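PDB 3E0X: lipase-esterase related protein from Clostridium acetobutylicum, which is of unknown function but is probably a hydrolase, having the alpha/beta-hydrolase fold of lipases and esterases. Local coordinates for residues A119-Y133 / I169-V181. Numbering follows the deposited sequence. Where two conformers were deposited one is given.
Sequences ARFDKLDKDFMEKIY and INDLIACKLIDLV
Helices 126-133 and 169-177 pack with their N-to-C directions 125° apart and their axes 10.1 Å apart at closest approach, and the chain before the first helix runs beside the chain leaving the second, where Leu180 N gives a nearly straight hydrogen bond (169°) to Ala119 O. Between the helices the contact is largely apolar. Leu172 points its CD1 at Ile132 CD1, 3.6 Å away, and the same methyl meets CE2 and CZ of Phe128, whose side chain crosses that of Leu172 at about a right angle. The other branch of Ile132, CG2, lies 3.7 Å from Ile173 CG1. Met129, a selenomethionine, is bent at chi2 and chi3, which brings its CE to Leu172 O and Lys176 CB. In this alpha/beta hydrolase fold both helices belong to the segment inserted between strands 109-115 and 191-196, and the side chain of Leu172 lies about 5 Å from the bound ortho-xylene, consistent with a cap beside the pocket. Against Ala96 of helix 93-102, the Phe121 ring turns its edge to Cys175 O, 3.3 Å from CD2, while Cys175 SG sits obliquely over the ring. One water accepts from Phe121 N and also lies within bonding distance of Cys175 O and Ile178 O. Beside Ile209 of helix 204-213, Val181 CG2 lies over one face of the Arg120 guanidinium, offset toward its rim, and a second water links Arg120 NH1 to Asp179 OD2. Arg120 NE forms a salt bridge with Asp122 OD1 (3.1 Å).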
loop_
_atom_site.group_PDB
_atom_site.type_symbol
_atom_site.label_atom_id
_atom_site.label_comp_id
_atom_site.label_asym_id
_atom_site.label_seq_id
_atom_site.Cartn_x
_atom_site.Cartn_y
_atom_site.Cartn_z
ATOM N N ALA A 119 -8.530 6.214 -2.354
ATOM C CA ALA A 119 -9.340 6.388 -1.165
ATOM C C ALA A 119 -10.719 5.740 -1.314
ATOM O O ALA A 119 -11.484 5.684 -0.371
ATOM C CB ALA A 119 -9.510 7.874 -0.870
ATOM N N ARG A 120 -11.034 5.307 -2.522
ATOM C CA ARG A 120 -12.323 4.694 -2.877
ATOM C C ARG A 120 -12.055 3.992 -4.194
ATOM O O ARG A 120 -11.301 4.489 -5.033
ATOM C CB ARG A 120 -13.411 5.784 -3.016
ATOM C CG ARG A 120 -14.814 5.327 -3.453
ATOM C CD ARG A 120 -15.716 6.540 -3.726
ATOM N NE ARG A 120 -15.304 7.301 -4.901
ATOM C CZ ARG A 120 -15.472 8.613 -5.057
ATOM N NH1 ARG A 120 -16.073 9.335 -4.126
ATOM N NH2 ARG A 120 -15.040 9.207 -6.162
ATOM N N PHE A 121 -12.653 2.819 -4.357
ATOM C CA PHE A 121 -12.399 1.991 -5.530
ATOM C C PHE A 121 -13.727 1.646 -6.189
ATOM O O PHE A 121 -14.050 0.473 -6.383
ATOM C CB PHE A 121 -11.616 0.732 -5.129
ATOM C CG PHE A 121 -10.317 1.039 -4.421
ATOM C CD1 PHE A 121 -9.154 1.333 -5.137
ATOM C CD2 PHE A 121 -10.275 1.072 -3.035
ATOM C CE1 PHE A 121 -7.959 1.641 -4.467
ATOM C CE2 PHE A 121 -9.073 1.377 -2.357
ATOM C CZ PHE A 121 -7.911 1.649 -3.076
ATOM N N ASP A 122 -14.479 2.678 -6.563
ATOM C CA ASP A 122 -15.871 2.506 -6.998
ATOM C C ASP A 122 -16.056 1.977 -8.408
ATOM O O ASP A 122 -17.176 1.654 -8.785
ATOM C CB ASP A 122 -16.632 3.825 -6.810
ATOM C CG ASP A 122 -15.970 4.975 -7.523
ATOM O OD1 ASP A 122 -14.835 5.300 -7.160
ATOM O OD2 ASP A 122 -16.558 5.550 -8.466
ATOM N N LYS A 123 -14.972 1.888 -9.174
ATOM C CA LYS A 123 -15.073 1.439 -10.552
ATOM C C LYS A 123 -14.435 0.065 -10.800
ATOM O O LYS A 123 -14.261 -0.341 -11.950
ATOM C CB LYS A 123 -14.537 2.495 -11.519
ATOM C CG LYS A 123 -15.361 3.766 -11.531
ATOM C CD LYS A 123 -15.035 4.625 -12.705
ATOM C CE LYS A 123 -15.794 5.956 -12.593
ATOM N NZ LYS A 123 -15.341 6.911 -13.644
ATOM N N LEU A 124 -14.140 -0.659 -9.728
ATOM C CA LEU A 124 -13.612 -2.013 -9.868
ATOM C C LEU A 124 -14.482 -2.820 -10.824
ATOM O O LEU A 124 -15.710 -2.787 -10.750
ATOM C CB LEU A 124 -13.542 -2.705 -8.513
ATOM C CG LEU A 124 -12.418 -2.235 -7.574
ATOM C CD1 LEU A 124 -12.644 -2.702 -6.140
ATOM C CD2 LEU A 124 -11.025 -2.669 -8.052
ATOM N N ASP A 125 -13.821 -3.567 -11.707
ATOM C CA ASP A 125 -14.529 -4.273 -12.774
ATOM C C ASP A 125 -15.703 -5.089 -12.212
ATOM O O ASP A 125 -15.542 -5.902 -11.284
ATOM C CB ASP A 125 -13.554 -5.205 -13.514
ATOM C CG ASP A 125 -14.208 -5.896 -14.685
ATOM O OD1 ASP A 125 -14.232 -5.301 -15.794
ATOM O OD2 ASP A 125 -14.692 -7.045 -14.515
ATOM N N LYS A 126 -16.896 -4.863 -12.760
ATOM C CA LYS A 126 -18.093 -5.435 -12.194
ATOM C C LYS A 126 -18.107 -6.947 -12.293
ATOM O O LYS A 126 -18.488 -7.607 -11.338
ATOM C CB LYS A 126 -19.369 -4.867 -12.845
ATOM C CG LYS A 126 -19.519 -3.335 -12.767
ATOM C CD LYS A 126 -19.285 -2.758 -11.371
ATOM C CE LYS A 126 -19.196 -1.221 -11.467
ATOM N NZ LYS A 126 -19.035 -0.508 -10.158
ATOM N N ASP A 127 -17.711 -7.493 -13.441
ATOM C CA ASP A 127 -17.697 -8.950 -13.596
ATOM C C ASP A 127 -16.684 -9.592 -12.617
ATOM O O ASP A 127 -16.944 -10.627 -11.997
ATOM C CB ASP A 127 -17.345 -9.326 -15.047
ATOM C CG ASP A 127 -18.499 -9.125 -16.022
ATOM O OD1 ASP A 127 -19.646 -8.825 -15.613
ATOM O OD2 ASP A 127 -18.226 -9.286 -17.225
ATOM N N PHE A 128 -15.506 -8.983 -12.514
ATOM C CA PHE A 128 -14.475 -9.440 -11.584
ATOM C C PHE A 128 -14.986 -9.454 -10.143
ATOM O O PHE A 128 -14.801 -10.437 -9.419
ATOM C CB PHE A 128 -13.254 -8.544 -11.719
ATOM C CG PHE A 128 -12.113 -8.896 -10.808
ATOM C CD1 PHE A 128 -11.448 -10.106 -10.933
ATOM C CD2 PHE A 128 -11.661 -7.975 -9.871
ATOM C CE1 PHE A 128 -10.385 -10.415 -10.142
ATOM C CE2 PHE A 128 -10.574 -8.283 -9.038
ATOM C CZ PHE A 128 -9.923 -9.509 -9.182
HETATM N N MSE A 129 -15.598 -8.354 -9.717
HETATM C CA MSE A 129 -16.095 -8.274 -8.355
HETATM C C MSE A 129 -17.274 -9.197 -8.108
HETATM O O MSE A 129 -17.429 -9.705 -7.005
HETATM C CB MSE A 129 -16.420 -6.838 -7.957
HETATM C CG MSE A 129 -15.173 -5.942 -7.901
HETATM SE SE MSE A 129 -13.816 -6.656 -6.666
HETATM C CE MSE A 129 -14.907 -6.687 -5.042
ATOM N N GLU A 130 -18.118 -9.428 -9.113
ATOM C CA GLU A 130 -19.196 -10.422 -8.984
ATOM C C GLU A 130 -18.604 -11.785 -8.649
ATOM O O GLU A 130 -19.095 -12.496 -7.778
ATOM C CB GLU A 130 -20.028 -10.513 -10.271
ATOM C CG GLU A 130 -21.141 -11.562 -10.229
ATOM C CD GLU A 130 -22.413 -11.069 -9.536
ATOM O OE1 GLU A 130 -22.642 -9.837 -9.503
ATOM O OE2 GLU A 130 -23.194 -11.913 -9.043
ATOM N N LYS A 131 -17.553 -12.151 -9.377
ATOM C CA LYS A 131 -16.865 -13.415 -9.084
ATOM C C LYS A 131 -16.348 -13.437 -7.651
ATOM O O LYS A 131 -16.507 -14.443 -6.957
ATOM C CB LYS A 131 -15.730 -13.699 -10.076
ATOM C CG LYS A 131 -16.246 -13.925 -11.503
ATOM C CD LYS A 131 -15.131 -13.846 -12.535
ATOM C CE LYS A 131 -15.672 -13.768 -13.974
ATOM N NZ LYS A 131 -14.583 -13.606 -14.962
ATOM N N ILE A 132 -15.733 -12.336 -7.209
ATOM C CA ILE A 132 -15.189 -12.240 -5.857
ATOM C C ILE A 132 -16.312 -12.467 -4.833
ATOM O O ILE A 132 -16.129 -13.193 -3.840
ATOM C CB ILE A 132 -14.514 -10.845 -5.632
ATOM C CG1 ILE A 132 -13.206 -10.699 -6.441
ATOM C CG2 ILE A 132 -14.234 -10.553 -4.117
ATOM C CD1 ILE A 132 -12.126 -11.701 -6.095
ATOM N N TYR A 133 -17.462 -11.823 -5.054
ATOM C CA TYR A 133 -18.614 -12.023 -4.164
ATOM C C TYR A 133 -19.103 -13.457 -4.143
ATOM O O TYR A 133 -19.746 -13.881 -3.161
ATOM C CB TYR A 133 -19.787 -11.101 -4.505
ATOM C CG TYR A 133 -19.490 -9.662 -4.222
ATOM C CD1 TYR A 133 -18.874 -9.281 -3.024
ATOM C CD2 TYR A 133 -19.825 -8.675 -5.147
ATOM C CE1 TYR A 133 -18.600 -7.978 -2.758
ATOM C CE2 TYR A 133 -19.535 -7.353 -4.892
ATOM C CZ TYR A 133 -18.929 -7.017 -3.677
ATOM O OH TYR A 133 -18.632 -5.720 -3.368
ATOM N N ILE A 169 -9.664 -12.446 -1.597
ATOM C CA ILE A 169 -11.094 -12.176 -1.630
ATOM C C ILE A 169 -11.508 -11.203 -0.497
ATOM O O ILE A 169 -12.190 -10.198 -0.733
ATOM C CB ILE A 169 -11.899 -13.511 -1.598
ATOM C CG1 ILE A 169 -11.689 -14.266 -2.919
ATOM C CG2 ILE A 169 -13.388 -13.261 -1.350
ATOM C CD1 ILE A 169 -12.159 -15.698 -2.892
ATOM N N ASN A 170 -11.042 -11.473 0.723
ATOM C CA ASN A 170 -11.298 -10.593 1.861
ATOM C C ASN A 170 -10.856 -9.175 1.563
ATOM O O ASN A 170 -11.582 -8.210 1.816
ATOM C CB ASN A 170 -10.510 -11.106 3.049
ATOM C CG ASN A 170 -10.676 -10.230 4.297
ATOM O OD1 ASN A 170 -11.615 -10.401 5.065
ATOM N ND2 ASN A 170 -9.754 -9.283 4.486
ATOM N N ASP A 171 -9.644 -9.056 1.043
ATOM C CA ASP A 171 -9.052 -7.743 0.840
ATOM C C ASP A 171 -9.738 -6.973 -0.288
ATOM O O ASP A 171 -9.919 -5.755 -0.174
ATOM C CB ASP A 171 -7.557 -7.875 0.579
ATOM C CG ASP A 171 -6.774 -8.306 1.814
ATOM O OD1 ASP A 171 -7.333 -8.280 2.938
ATOM O OD2 ASP A 171 -5.573 -8.645 1.653
ATOM N N LEU A 172 -10.127 -7.651 -1.378
ATOM C CA LEU A 172 -10.826 -6.949 -2.471
ATOM C C LEU A 172 -12.215 -6.487 -2.044
ATOM O O LEU A 172 -12.662 -5.411 -2.452
ATOM C CB LEU A 172 -10.908 -7.815 -3.731
ATOM C CG LEU A 172 -9.576 -8.006 -4.459
ATOM C CD1 LEU A 172 -9.671 -9.092 -5.524
ATOM C CD2 LEU A 172 -9.038 -6.697 -5.036
ATOM N N ILE A 173 -12.881 -7.274 -1.196
ATOM C CA ILE A 173 -14.157 -6.840 -0.622
ATOM C C ILE A 173 -13.929 -5.607 0.270
ATOM O O ILE A 173 -14.697 -4.629 0.186
ATOM C CB ILE A 173 -14.868 -8.002 0.150
ATOM C CG1 ILE A 173 -15.306 -9.076 -0.863
ATOM C CG2 ILE A 173 -16.017 -7.465 0.993
ATOM C CD1 ILE A 173 -15.811 -10.398 -0.257
ATOM N N ALA A 174 -12.868 -5.632 1.092
ATOM C CA ALA A 174 -12.546 -4.457 1.926
ATOM C C ALA A 174 -12.336 -3.230 1.029
ATOM O O ALA A 174 -12.815 -2.112 1.347
ATOM C CB ALA A 174 -11.308 -4.730 2.777
ATOM N N CYS A 175 -11.674 -3.443 -0.120
ATOM C CA CYS A 175 -11.445 -2.314 -1.033
ATOM C C CYS A 175 -12.721 -1.799 -1.662
ATOM O O CYS A 175 -12.897 -0.584 -1.807
ATOM C CB CYS A 175 -10.458 -2.699 -2.127
ATOM S SG CYS A 175 -8.759 -2.838 -1.518
ATOM N N LYS A 176 -13.627 -2.708 -2.023
ATOM C CA LYS A 176 -14.880 -2.271 -2.616
ATOM C C LYS A 176 -15.741 -1.498 -1.589
ATOM O O LYS A 176 -16.525 -0.623 -1.973
ATOM C CB LYS A 176 -15.650 -3.449 -3.212
ATOM C CG LYS A 176 -16.981 -3.011 -3.783
ATOM C CD LYS A 176 -17.619 -3.996 -4.725
ATOM C CE LYS A 176 -18.978 -3.417 -5.127
ATOM N NZ LYS A 176 -20.042 -4.430 -5.311
ATOM N N LEU A 177 -15.578 -1.796 -0.299
ATOM C CA LEU A 177 -16.357 -1.139 0.741
ATOM C C LEU A 177 -15.807 0.231 1.146
ATOM O O LEU A 177 -16.598 1.086 1.517
ATOM C CB LEU A 177 -16.423 -2.015 1.981
ATOM C CG LEU A 177 -17.235 -3.311 1.869
ATOM C CD1 LEU A 177 -17.039 -4.169 3.133
ATOM C CD2 LEU A 177 -18.710 -3.058 1.587
ATOM N N ILE A 178 -14.489 0.444 1.096
ATOM C CA ILE A 178 -13.899 1.677 1.671
ATOM C C ILE A 178 -14.239 2.951 0.888
ATOM O O ILE A 178 -14.258 2.958 -0.350
ATOM C CB ILE A 178 -12.367 1.548 1.843
ATOM C CG1 ILE A 178 -11.812 2.665 2.745
ATOM C CG2 ILE A 178 -11.639 1.492 0.473
ATOM C CD1 ILE A 178 -12.382 2.708 4.203
ATOM N N ASP A 179 -14.523 4.033 1.617
ATOM C CA ASP A 179 -14.690 5.316 0.962
ATOM C C ASP A 179 -14.235 6.411 1.906
ATOM O O ASP A 179 -15.022 6.893 2.740
ATOM C CB ASP A 179 -16.153 5.509 0.559
ATOM C CG ASP A 179 -16.376 6.767 -0.262
ATOM O OD1 ASP A 179 -15.437 7.602 -0.353
ATOM O OD2 ASP A 179 -17.495 6.889 -0.829
ATOM N N LEU A 180 -12.964 6.785 1.784
ATOM C CA LEU A 180 -12.400 7.858 2.614
ATOM C C LEU A 180 -12.407 9.205 1.908
ATOM O O LEU A 180 -11.816 10.159 2.406
ATOM C CB LEU A 180 -10.948 7.544 3.003
ATOM C CG LEU A 180 -10.754 6.279 3.834
ATOM C CD1 LEU A 180 -9.298 5.800 3.786
ATOM C CD2 LEU A 180 -11.236 6.492 5.253
ATOM N N VAL A 181 -13.032 9.288 0.738
ATOM C CA VAL A 181 -12.845 10.473 -0.090
ATOM C C VAL A 181 -13.238 11.776 0.617
ATOM O O VAL A 181 -12.505 12.776 0.537
ATOM C CB VAL A 181 -13.535 10.331 -1.460
ATOM C CG1 VAL A 181 -13.537 11.678 -2.214
ATOM C CG2 VAL A 181 -12.806 9.306 -2.273
HETATM O O HOH W 1 -18.285 8.793 -2.340
HETATM O O HOH W 2 -14.403 1.580 -2.596
#